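PDB 1PZM: hypoxanthine-guanine phosphoribosyltransferase from Leishmania tarentolae, which probably transfers the 5-phosphoribosyl group of phosphoribosyl pyrophosphate onto hypoxanthine or guanine, making IMP or GMP for purine salvage. Local coordinates for residues A[124-129]-A[182-187]; A[45-50]-A[167-172]; A[32-37]-A[76-81]; A[49-54]-A[118-123]. All coordinates share one frame; numbering follows the deposited sequence.

Interaction 1: residues A[124-129]-A[182-187]. Unlike the reference sequence in segment 182-187: G183 (reference Val), M184 (reference Trp), D185 (reference Thr). With 5GP (guanosine-5'-monophosphate), chain C.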
# COMPACT_ATOMS: atom_id res chain seq x y z
N VAL A 124 9.11 0.14 -8.07
CA VAL A 124 8.59 -1.07 -7.44
C VAL A 124 7.34 -1.50 -8.23
O VAL A 124 6.37 -0.78 -8.31
CB VAL A 124 8.21 -0.86 -5.94
CG1 VAL A 124 7.58 -2.16 -5.38
CG2 VAL A 124 9.44 -0.45 -5.10
N GLU A 125 7.42 -2.68 -8.83
CA GLU A 125 6.34 -3.15 -9.70
C GLU A 125 5.82 -4.50 -9.25
O GLU A 125 6.59 -5.36 -8.79
CB GLU A 125 6.89 -3.35 -11.10
CG GLU A 125 7.12 -2.11 -11.88
CD GLU A 125 6.00 -1.86 -12.86
OE1 GLU A 125 4.81 -1.76 -12.43
OE2 GLU A 125 6.32 -1.81 -14.08
N ASP A 126 4.52 -4.73 -9.45
CA ASP A 126 4.00 -6.06 -9.12
C ASP A 126 4.37 -7.10 -10.19
O ASP A 126 4.85 -8.20 -9.86
CB ASP A 126 2.49 -6.03 -8.91
CG ASP A 126 1.77 -5.26 -9.97
OD1 ASP A 126 2.37 -4.75 -10.93
OD2 ASP A 126 0.53 -5.12 -9.93
N ILE A 127 4.16 -6.77 -11.45
CA ILE A 127 4.33 -7.74 -12.53
C ILE A 127 4.70 -7.00 -13.79
O ILE A 127 4.16 -5.93 -14.09
CB ILE A 127 3.07 -8.69 -12.67
CG1 ILE A 127 3.33 -9.78 -13.72
CG2 ILE A 127 1.75 -7.91 -12.96
CD1 ILE A 127 2.54 -11.07 -13.42
N VAL A 128 5.66 -7.55 -14.52
CA VAL A 128 6.09 -7.00 -15.79
C VAL A 128 5.89 -8.02 -16.89
O VAL A 128 6.40 -9.15 -16.81
CB VAL A 128 7.54 -6.47 -15.76
CG1 VAL A 128 7.95 -5.92 -17.13
CG2 VAL A 128 7.69 -5.34 -14.71
N ASP A 129 5.19 -7.63 -17.95
CA ASP A 129 4.88 -8.56 -19.01
C ASP A 129 5.57 -8.08 -20.30
O ASP A 129 6.72 -8.47 -20.56
CB ASP A 129 3.34 -8.70 -19.06
CG ASP A 129 2.87 -9.67 -20.12
OD1 ASP A 129 3.66 -10.54 -20.58
OD2 ASP A 129 1.69 -9.65 -20.54
N TYR A 182 -2.49 -10.70 -4.00
CA TYR A 182 -1.26 -9.98 -3.59
C TYR A 182 -1.12 -8.58 -4.31
O TYR A 182 -0.02 -8.13 -4.75
CB TYR A 182 -0.04 -10.90 -3.71
CG TYR A 182 1.13 -10.45 -2.86
CD1 TYR A 182 1.17 -10.75 -1.49
CD2 TYR A 182 2.16 -9.68 -3.41
CE1 TYR A 182 2.18 -10.27 -0.68
CE2 TYR A 182 3.20 -9.20 -2.62
CZ TYR A 182 3.21 -9.52 -1.26
OH TYR A 182 4.25 -9.08 -0.45
N GLY A 183 -2.27 -7.88 -4.37
CA GLY A 183 -2.33 -6.56 -5.00
C GLY A 183 -2.75 -6.59 -6.45
O GLY A 183 -3.10 -5.52 -6.98
N MET A 184 -2.75 -7.74 -7.13
CA MET A 184 -3.01 -7.74 -8.60
C MET A 184 -4.46 -8.14 -8.82
O MET A 184 -4.98 -9.03 -8.11
CB MET A 184 -2.08 -8.76 -9.30
CG MET A 184 -0.60 -8.27 -9.22
SD MET A 184 0.74 -9.47 -9.52
CE MET A 184 0.72 -10.27 -7.83
N ASP A 185 -5.11 -7.56 -9.81
CA ASP A 185 -6.57 -7.65 -9.89
C ASP A 185 -7.04 -8.39 -11.13
O ASP A 185 -6.25 -8.58 -12.10
CB ASP A 185 -7.16 -6.26 -9.95
CG ASP A 185 -6.90 -5.58 -11.31
OD1 ASP A 185 -5.75 -5.54 -11.74
OD2 ASP A 185 -7.81 -5.06 -11.98
N PHE A 186 -8.30 -8.79 -11.13
CA PHE A 186 -9.00 -9.02 -12.40
C PHE A 186 -10.20 -8.09 -12.36
O PHE A 186 -11.04 -8.21 -11.45
CB PHE A 186 -9.44 -10.46 -12.63
CG PHE A 186 -10.30 -10.61 -13.89
CD1 PHE A 186 -9.74 -10.51 -15.14
CD2 PHE A 186 -11.69 -10.81 -13.79
CE1 PHE A 186 -10.53 -10.63 -16.28
CE2 PHE A 186 -12.47 -10.96 -14.90
CZ PHE A 186 -11.92 -10.86 -16.15
N ALA A 187 -10.30 -7.18 -13.32
CA ALA A 187 -11.40 -6.16 -13.31
C ALA A 187 -11.60 -5.46 -11.91
O ALA A 187 -12.70 -5.34 -11.43
CB ALA A 187 -12.71 -6.78 -13.80
P 5GP C . 3.20 -4.53 -19.52
O1P 5GP C . 4.47 -5.10 -18.97
O2P 5GP C . 2.79 -5.17 -20.79
O3P 5GP C . 3.51 -3.11 -19.84
O5' 5GP C . 2.06 -4.64 -18.40
C5' 5GP C . 0.76 -4.05 -18.56
C4' 5GP C . -0.03 -3.96 -17.21
O4' 5GP C . -0.68 -5.18 -16.83
C3' 5GP C . 0.81 -3.56 -16.00
O3' 5GP C . 0.10 -2.66 -15.14
C2' 5GP C . 1.03 -4.90 -15.32
O2' 5GP C . 1.36 -4.71 -13.97
C1' 5GP C . -0.27 -5.67 -15.57
N9 5GP C . -0.07 -7.14 -15.69
C8 5GP C . 0.60 -7.89 -16.67
N7 5GP C . 0.42 -9.26 -16.42
C5 5GP C . -0.56 -9.30 -15.45
C6 5GP C . -1.16 -10.37 -14.78
O6 5GP C . -0.79 -11.57 -15.01
N1 5GP C . -2.15 -10.12 -13.83
C2 5GP C . -2.54 -8.81 -13.57
N2 5GP C . -3.50 -8.53 -12.69
N3 5GP C . -1.94 -7.76 -14.21
C4 5GP C . -0.96 -8.02 -15.15

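Interaction 2: residues A[45-50]-A[167-172]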
# COMPACT_ATOMS: atom_id res chain seq x y z
N ALA A 45 20.35 -4.55 0.14
CA ALA A 45 21.13 -3.98 1.21
C ALA A 45 22.60 -4.13 0.86
O ALA A 45 23.38 -3.21 1.06
CB ALA A 45 20.83 -4.68 2.53
N ALA A 46 22.96 -5.28 0.32
CA ALA A 46 24.38 -5.57 0.10
C ALA A 46 24.82 -4.71 -1.07
O ALA A 46 25.91 -4.15 -1.05
CB ALA A 46 24.64 -7.10 -0.20
N ASP A 47 23.94 -4.60 -2.07
CA ASP A 47 24.25 -3.85 -3.27
C ASP A 47 24.32 -2.36 -2.95
O ASP A 47 24.97 -1.61 -3.66
CB ASP A 47 23.22 -4.12 -4.36
CG ASP A 47 23.32 -5.50 -4.96
OD1 ASP A 47 24.39 -6.18 -4.84
OD2 ASP A 47 22.36 -5.97 -5.61
N TYR A 48 23.68 -1.91 -1.89
CA TYR A 48 23.66 -0.47 -1.63
C TYR A 48 24.59 -0.02 -0.50
O TYR A 48 24.66 1.18 -0.17
CB TYR A 48 22.22 0.02 -1.33
CG TYR A 48 21.36 0.23 -2.57
CD1 TYR A 48 21.20 1.50 -3.13
CD2 TYR A 48 20.70 -0.84 -3.16
CE1 TYR A 48 20.39 1.70 -4.27
CE2 TYR A 48 19.89 -0.65 -4.30
CZ TYR A 48 19.75 0.62 -4.84
OH TYR A 48 18.98 0.78 -5.96
N LYS A 49 25.24 -0.98 0.15
CA LYS A 49 26.13 -0.70 1.30
C LYS A 49 27.17 0.41 1.04
O LYS A 49 27.40 1.27 1.90
CB LYS A 49 26.85 -1.98 1.82
CG LYS A 49 27.09 -1.97 3.36
CD LYS A 49 28.00 -3.13 3.80
N ASP A 50 27.78 0.39 -0.15
CA ASP A 50 28.77 1.40 -0.50
C ASP A 50 28.19 2.78 -0.81
O ASP A 50 28.94 3.72 -1.06
CB ASP A 50 29.62 0.94 -1.71
CG ASP A 50 30.65 -0.12 -1.35
OD1 ASP A 50 30.85 -0.42 -0.14
OD2 ASP A 50 31.31 -0.72 -2.23
N VAL A 167 15.65 -5.17 -15.76
CA VAL A 167 15.02 -5.46 -14.40
C VAL A 167 16.08 -5.90 -13.41
O VAL A 167 16.63 -7.01 -13.52
CB VAL A 167 13.90 -6.53 -14.39
CG1 VAL A 167 13.47 -6.87 -12.96
CG2 VAL A 167 12.65 -6.03 -15.11
N ASP A 168 16.46 -5.00 -12.53
CA ASP A 168 17.62 -5.29 -11.66
C ASP A 168 17.27 -6.37 -10.65
O ASP A 168 18.11 -7.24 -10.37
CB ASP A 168 18.07 -4.05 -10.91
CG ASP A 168 18.27 -2.89 -11.84
OD1 ASP A 168 19.32 -2.88 -12.50
OD2 ASP A 168 17.42 -2.01 -12.02
N TYR A 169 16.04 -6.33 -10.11
CA TYR A 169 15.66 -7.33 -9.08
C TYR A 169 14.34 -8.05 -9.40
O TYR A 169 13.30 -7.72 -8.84
CB TYR A 169 15.62 -6.69 -7.69
CG TYR A 169 16.93 -6.01 -7.28
CD1 TYR A 169 17.96 -6.74 -6.65
CD2 TYR A 169 17.10 -4.64 -7.47
CE1 TYR A 169 19.14 -6.12 -6.30
CE2 TYR A 169 18.26 -4.00 -7.10
CZ TYR A 169 19.27 -4.73 -6.51
OH TYR A 169 20.42 -4.09 -6.12
N PRO A 170 14.37 -9.06 -10.26
CA PRO A 170 13.15 -9.77 -10.57
C PRO A 170 13.06 -10.88 -9.51
O PRO A 170 13.84 -11.86 -9.56
CB PRO A 170 13.44 -10.38 -11.92
CG PRO A 170 14.98 -10.54 -12.01
CD PRO A 170 15.55 -9.66 -10.91
N VAL A 171 12.10 -10.76 -8.60
CA VAL A 171 12.09 -11.66 -7.43
C VAL A 171 11.72 -13.06 -7.84
O VAL A 171 12.37 -14.03 -7.48
CB VAL A 171 11.11 -11.12 -6.36
CG1 VAL A 171 11.16 -12.02 -5.14
CG2 VAL A 171 11.52 -9.72 -5.95
N ILE A 172 10.64 -13.17 -8.61
CA ILE A 172 10.22 -14.48 -9.09
C ILE A 172 9.98 -14.43 -10.58
O ILE A 172 9.32 -13.49 -11.04
CB ILE A 172 8.91 -14.90 -8.39
CG1 ILE A 172 9.04 -14.72 -6.87
CG2 ILE A 172 8.51 -16.33 -8.80
CD1 ILE A 172 7.73 -15.03 -6.10

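Interaction 3: residues A[32-37]-A[76-81]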
# COMPACT_ATOMS: atom_id res chain seq x y z
N GLN A 32 5.80 -18.06 0.55
CA GLN A 32 6.86 -18.19 -0.46
C GLN A 32 7.22 -16.77 -0.98
O GLN A 32 8.39 -16.49 -1.31
CB GLN A 32 6.40 -19.12 -1.63
CG GLN A 32 6.33 -20.63 -1.25
CD GLN A 32 5.38 -21.41 -2.16
OE1 GLN A 32 4.74 -20.83 -3.06
NE2 GLN A 32 5.27 -22.73 -1.95
N VAL A 33 6.21 -15.90 -1.12
CA VAL A 33 6.46 -14.51 -1.59
C VAL A 33 7.32 -13.80 -0.52
O VAL A 33 8.35 -13.17 -0.80
CB VAL A 33 5.13 -13.71 -1.76
CG1 VAL A 33 5.38 -12.21 -1.98
CG2 VAL A 33 4.26 -14.27 -2.93
N TRP A 34 6.92 -13.98 0.74
CA TRP A 34 7.71 -13.41 1.80
C TRP A 34 9.15 -13.92 1.91
O TRP A 34 10.06 -13.10 2.05
CB TRP A 34 7.02 -13.61 3.13
CG TRP A 34 5.76 -12.75 3.30
CD1 TRP A 34 5.40 -11.57 2.61
CD2 TRP A 34 4.78 -12.93 4.32
NE1 TRP A 34 4.20 -11.06 3.12
CE2 TRP A 34 3.81 -11.88 4.18
CE3 TRP A 34 4.59 -13.91 5.32
CZ2 TRP A 34 2.68 -11.79 5.04
CZ3 TRP A 34 3.45 -13.81 6.17
CH2 TRP A 34 2.51 -12.77 5.99
N ALA A 35 9.36 -15.23 1.83
CA ALA A 35 10.70 -15.76 1.81
C ALA A 35 11.56 -15.22 0.63
O ALA A 35 12.72 -14.87 0.85
CB ALA A 35 10.72 -17.33 1.83
N ALA A 36 11.01 -15.13 -0.59
CA ALA A 36 11.80 -14.64 -1.74
C ALA A 36 12.08 -13.09 -1.56
O ALA A 36 13.16 -12.58 -1.89
CB ALA A 36 11.05 -14.90 -3.11
N THR A 37 11.12 -12.39 -1.00
CA THR A 37 11.26 -10.96 -0.85
C THR A 37 12.29 -10.63 0.23
O THR A 37 13.06 -9.67 0.06
CB THR A 37 9.94 -10.35 -0.44
OG1 THR A 37 8.99 -10.58 -1.49
CG2 THR A 37 10.08 -8.84 -0.38
N ALA A 76 8.99 -2.86 1.88
CA ALA A 76 9.45 -1.82 2.82
C ALA A 76 9.87 -2.39 4.18
O ALA A 76 10.91 -2.03 4.70
CB ALA A 76 8.41 -0.65 3.03
N ARG A 77 9.04 -3.26 4.75
CA ARG A 77 9.34 -3.88 6.04
C ARG A 77 10.51 -4.89 6.05
O ARG A 77 11.30 -4.92 6.97
CB ARG A 77 8.07 -4.48 6.65
CG ARG A 77 7.04 -3.39 7.06
CD ARG A 77 5.72 -3.97 7.46
NE ARG A 77 4.88 -4.38 6.33
CZ ARG A 77 3.60 -4.73 6.55
NH1 ARG A 77 3.07 -4.67 7.83
NH2 ARG A 77 2.83 -5.12 5.54
N PHE A 78 10.66 -5.70 5.02
CA PHE A 78 11.88 -6.48 4.84
C PHE A 78 13.17 -5.65 4.72
O PHE A 78 14.24 -6.03 5.25
CB PHE A 78 11.73 -7.45 3.62
CG PHE A 78 10.74 -8.56 3.89
CD1 PHE A 78 9.61 -8.71 3.09
CD2 PHE A 78 10.92 -9.41 5.00
CE1 PHE A 78 8.65 -9.71 3.39
CE2 PHE A 78 9.98 -10.40 5.33
CZ PHE A 78 8.83 -10.55 4.50
N LEU A 79 13.08 -4.52 4.03
CA LEU A 79 14.21 -3.58 3.97
C LEU A 79 14.53 -2.96 5.37
O LEU A 79 15.72 -2.85 5.77
CB LEU A 79 13.93 -2.51 2.90
CG LEU A 79 14.09 -2.92 1.44
CD1 LEU A 79 13.56 -1.78 0.47
CD2 LEU A 79 15.52 -3.33 1.06
N ALA A 80 13.48 -2.67 6.14
CA ALA A 80 13.68 -2.29 7.53
C ALA A 80 14.45 -3.37 8.29
O ALA A 80 15.36 -3.04 9.06
CB ALA A 80 12.35 -2.04 8.23
N ASP A 81 14.08 -4.64 8.11
CA ASP A 81 14.83 -5.76 8.75
C ASP A 81 16.33 -5.76 8.40
O ASP A 81 17.19 -6.21 9.21
CB ASP A 81 14.29 -7.12 8.31
CG ASP A 81 12.86 -7.37 8.72
OD1 ASP A 81 12.28 -6.64 9.56
OD2 ASP A 81 12.23 -8.31 8.22

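Interaction 4: residues A[49-54]-A[118-123]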
# COMPACT_ATOMS: atom_id res chain seq x y z
N LYS A 49 25.24 -0.98 0.15
CA LYS A 49 26.13 -0.70 1.30
C LYS A 49 27.17 0.41 1.04
O LYS A 49 27.40 1.27 1.90
CB LYS A 49 26.85 -1.98 1.82
CG LYS A 49 27.09 -1.97 3.36
CD LYS A 49 28.00 -3.13 3.80
N ASP A 50 27.78 0.39 -0.15
CA ASP A 50 28.77 1.40 -0.50
C ASP A 50 28.19 2.78 -0.81
O ASP A 50 28.94 3.72 -1.06
CB ASP A 50 29.62 0.94 -1.71
CG ASP A 50 30.65 -0.12 -1.35
OD1 ASP A 50 30.85 -0.42 -0.14
OD2 ASP A 50 31.31 -0.72 -2.23
N PHE A 51 26.86 2.90 -0.82
CA PHE A 51 26.21 4.20 -1.07
C PHE A 51 26.02 5.04 0.17
O PHE A 51 25.63 6.22 0.09
CB PHE A 51 24.90 4.04 -1.85
CG PHE A 51 25.11 3.80 -3.32
CD1 PHE A 51 26.14 4.46 -4.00
CD2 PHE A 51 24.28 2.92 -4.02
CE1 PHE A 51 26.35 4.25 -5.37
CE2 PHE A 51 24.48 2.70 -5.40
CZ PHE A 51 25.52 3.36 -6.07
N HIS A 52 26.28 4.46 1.33
CA HIS A 52 26.23 5.21 2.58
C HIS A 52 24.85 5.81 2.90
O HIS A 52 24.79 6.91 3.50
CB HIS A 52 27.26 6.34 2.55
CG HIS A 52 28.68 5.86 2.64
ND1 HIS A 52 29.42 5.55 1.53
CD2 HIS A 52 29.48 5.64 3.71
CE1 HIS A 52 30.62 5.14 1.90
NE2 HIS A 52 30.68 5.20 3.22
N LEU A 53 23.78 5.11 2.54
CA LEU A 53 22.43 5.63 2.74
C LEU A 53 22.12 5.96 4.19
O LEU A 53 22.43 5.18 5.10
CB LEU A 53 21.38 4.64 2.24
CG LEU A 53 21.63 4.07 0.86
CD1 LEU A 53 20.63 2.96 0.52
CD2 LEU A 53 21.60 5.21 -0.16
N THR A 54 21.49 7.12 4.39
CA THR A 54 20.97 7.54 5.70
C THR A 54 19.51 8.02 5.52
O THR A 54 18.98 7.98 4.40
CB THR A 54 21.81 8.70 6.24
OG1 THR A 54 21.69 9.82 5.35
CG2 THR A 54 23.34 8.37 6.21
N ASN A 118 19.36 13.78 -7.75
CA ASN A 118 20.47 13.39 -6.88
C ASN A 118 20.10 12.33 -5.81
O ASN A 118 20.90 12.07 -4.91
N ARG A 119 18.93 11.70 -5.93
CA ARG A 119 18.49 10.66 -4.96
C ARG A 119 18.58 9.25 -5.53
O ARG A 119 18.58 9.06 -6.77
CB ARG A 119 17.04 10.92 -4.48
CG ARG A 119 16.82 12.29 -3.86
CD ARG A 119 17.74 12.58 -2.71
NE ARG A 119 17.42 13.87 -2.13
CZ ARG A 119 18.17 14.51 -1.25
NH1 ARG A 119 19.32 13.99 -0.84
NH2 ARG A 119 17.76 15.69 -0.79
N HIS A 120 18.65 8.26 -4.65
CA HIS A 120 18.70 6.85 -5.08
C HIS A 120 17.27 6.35 -5.15
O HIS A 120 16.54 6.34 -4.14
CB HIS A 120 19.53 6.02 -4.11
CG HIS A 120 20.98 6.40 -4.09
ND1 HIS A 120 21.82 6.16 -5.17
CD2 HIS A 120 21.74 7.01 -3.15
CE1 HIS A 120 23.03 6.60 -4.88
NE2 HIS A 120 23.01 7.12 -3.67
N ILE A 121 16.82 6.01 -6.36
CA ILE A 121 15.42 5.62 -6.50
C ILE A 121 15.24 4.21 -7.06
O ILE A 121 16.05 3.72 -7.84
CB ILE A 121 14.62 6.65 -7.34
CG1 ILE A 121 15.09 6.65 -8.78
CG2 ILE A 121 14.65 8.08 -6.74
CD1 ILE A 121 14.21 7.53 -9.65
N MET A 122 14.15 3.58 -6.62
CA MET A 122 13.86 2.21 -7.00
C MET A 122 12.39 2.09 -7.38
O MET A 122 11.47 2.31 -6.52
CB MET A 122 14.13 1.26 -5.84
CG MET A 122 13.90 -0.21 -6.26
SD MET A 122 14.52 -1.39 -5.09
CE MET A 122 16.35 -1.17 -5.48
N LEU A 123 12.15 1.73 -8.64
CA LEU A 123 10.78 1.53 -9.11
C LEU A 123 10.32 0.17 -8.64
O LEU A 123 11.06 -0.85 -8.80
CB LEU A 123 10.68 1.60 -10.64
CG LEU A 123 10.80 3.00 -11.26
CD1 LEU A 123 11.05 2.91 -12.74
CD2 LEU A 123 9.53 3.79 -10.96
O HOH W 1 24.99 7.83 -2.24

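Interaction 1: residues A[124-129]-A[182-187]
M184 lies across D126 and I127 within the GMP pocket of a type I phosphoribosyltransferase fold, where residues 124-129 form the end of strand 120-125 and the turn after it, part of the PRPP-binding motif of these enzymes. The chain turns a corner at D126, and M184 of the loop 182-187 packs against that corner. The closest CA atoms, those of D126 and M184, are 7.2 Å apart, and a thioether chain bridges the gap. With chi2 at 163° the M184 side chain is extended as far as its sulfur, so CG runs past the carboxylate and SD arrives beside I127. The evidence is in two approaches: M184 CG is 3.4 Å from D126 OD2, and M184 SD is 3.9 Å from I127 CG2. The D126 and M184 side chains run antiparallel past one another, an apolar methylene alongside a carboxylate oxygen. The other oxygen, D126 OD1, takes a weak bond from I127 N (2.7 Å, 130°), which may help set the rotation of the carboxylate.

Both segments then meet the nucleotide. I127 CG2 approaches N9 of the purine at 3.4 Å, and its carbonyl O accepts a hydrogen bond from the ribose O2'. M184 CB is close to the exocyclic N2, and D185 O comes nearer still, 2.8 Å from N2. V179 O and K157 NZ also hydrogen-bond to the nucleotide. At the phosphate, D129 N donates to O1P (2.8 Å, 153°).

Interaction 2: residues A[45-50]-A[167-172]
The last turn of helix 30-48 meets the start of strand 169-173, joining a covering helix to the parallel sheet of the phosphoribosyltransferase fold, well away from the GMP site. A single hydrogen bond, from Y169 OH to D47 OD2 at 2.7 Å, spans the gap; the closest CA atoms, those of D47 and D168, are 10.8 Å apart, so the long tyrosine side chain covers most of the distance. D47 and Y169 approach from opposite directions. The carboxylate oxygen lies at the edge of the phenol, in the ring plane, and uses its anti lone pair, the one directed away from OD1. The two flat groups are not coplanar, since carboxylate and ring planes differ by 34°. In keeping with the edge-on approach, Y169 CE1 is also only 3.3 Å from D47 OD2.

Y48 adds a looser apolar neighbour: its CE2 stands 3.9 Å from Y169 OH, and the two side chains run at a slant to each other. The hydroxyl is thus held between an exposed acid and a buried aromatic ring, while the Y169 ring itself is buried. Its chi1 of -56° places CG anti to the carbonyl carbon, letting the ring reach out to the helix. Around the pair, Y169 packs on C40 and I44 of helix 30-48, on V152 of strand 148-156 and on M122 of strand 120-125, and its backbone bonds to T151 and V153 tie it into the sheet.

Interaction 3: residues A[32-37]-A[76-81]
The F78 ring has the carbonyl O of W34 over one face, 3.7 Å from its CZ, and points its edge toward the face of the five-membered ring of W34: W34 CG lies in the F78 plane, and the two side chains cross at about a right angle. This is an offset edge-to-face pair, with the five-membered ring of W34 and the F78 ring 5.6 Å apart between centroids and their planes at 62°. At the same edge, W34 CB lies 3.8 Å from F78 CZ.

T37, one turn further along, meets the ring nearer its CB, at CD1, where T37 CG2 comes within 3.5 Å of F78 CD1. A chi1 of -63° sets T37 OG1 beside the backbone N, from where it donates to V33 O (2.8 Å), and turns the methyl toward F78. The carbonyl of V33, already bonded to T37 N, receives this hydroxyl from above its plane, 43° out of it. The indole NE1 is bound to D74 of helix 69-81.

Helices 30-48 and 69-81 are thereby packed together near the subunit interface: F78 also rests on A38 and A41, makes a cation-pi contact with R194 of the second subunit, and R77 of that subunit packs on W34.

Interaction 4: residues A[49-54]-A[118-123]
F51 and H120 form a face-to-face stack, tilted by 26° from parallel, with ring centroids 4.5 Å apart. The overlap is uneven. H120 presents CE1 over the centre of the phenyl ring, 3.7 Å above its plane, while its CG side slides out beyond the phenyl. Conversely, F51 CD2 lies over a face of the imidazole, and F51 CG is 3.8 Å from H120 CE1. L53 adds a second contact. Its chi1 of -48° swings the branch anti to the carbonyl carbon, and its CD2 methyl reaches H120 CD2 obliquely at 3.5 Å. Together the phenyl and the methyl cradle the imidazole, the most heavily covered residue of the contact.

One nitrogen of the ring has a clear partner: H120 ND1 is hydrogen-bonded to S148 OG, which holds that side of the imidazole. At the other nitrogen the evidence is weaker. A water in the imidazole plane, at its edge, donates to F51 O (2.9 Å) and sits by H120 NE2, but its 2.5 Å distance to H120 NE2 is so short that this second contact, and with it a water bridge beside the stack, is doubtful.

The loop 49-54, which leads from helix 30-48 to strand 59-64, is thus laid against the start of strand 120-125, where the H120 backbone pairs with Y60 and I121 pairs with S148 and K150, placing the stack by strands 59-64 and 148-156.

Interactions 2 and 4 lie side by side, centres about 11 Å apart; they share K49 and D50, and Y48 OH meets M122 CE at 3.3 Å. Helix 30-48 carries interaction 2 near its end and interaction 3 nearer its start, and the two touch where V171 CG1 lies 3.5 Å from A36 CB. Interaction 3 in turn touches the loop 182-187 of interaction 1 at Y182, outside the pocket itself, with Y182 CZ 3.5 Å from V33 CG1; both touch the second subunit. Strand 120-125 links interaction 4 to interaction 1, although their centres are about 25 Å apart, on opposite sides of the chain's centre. GMP itself is bound at interaction 1.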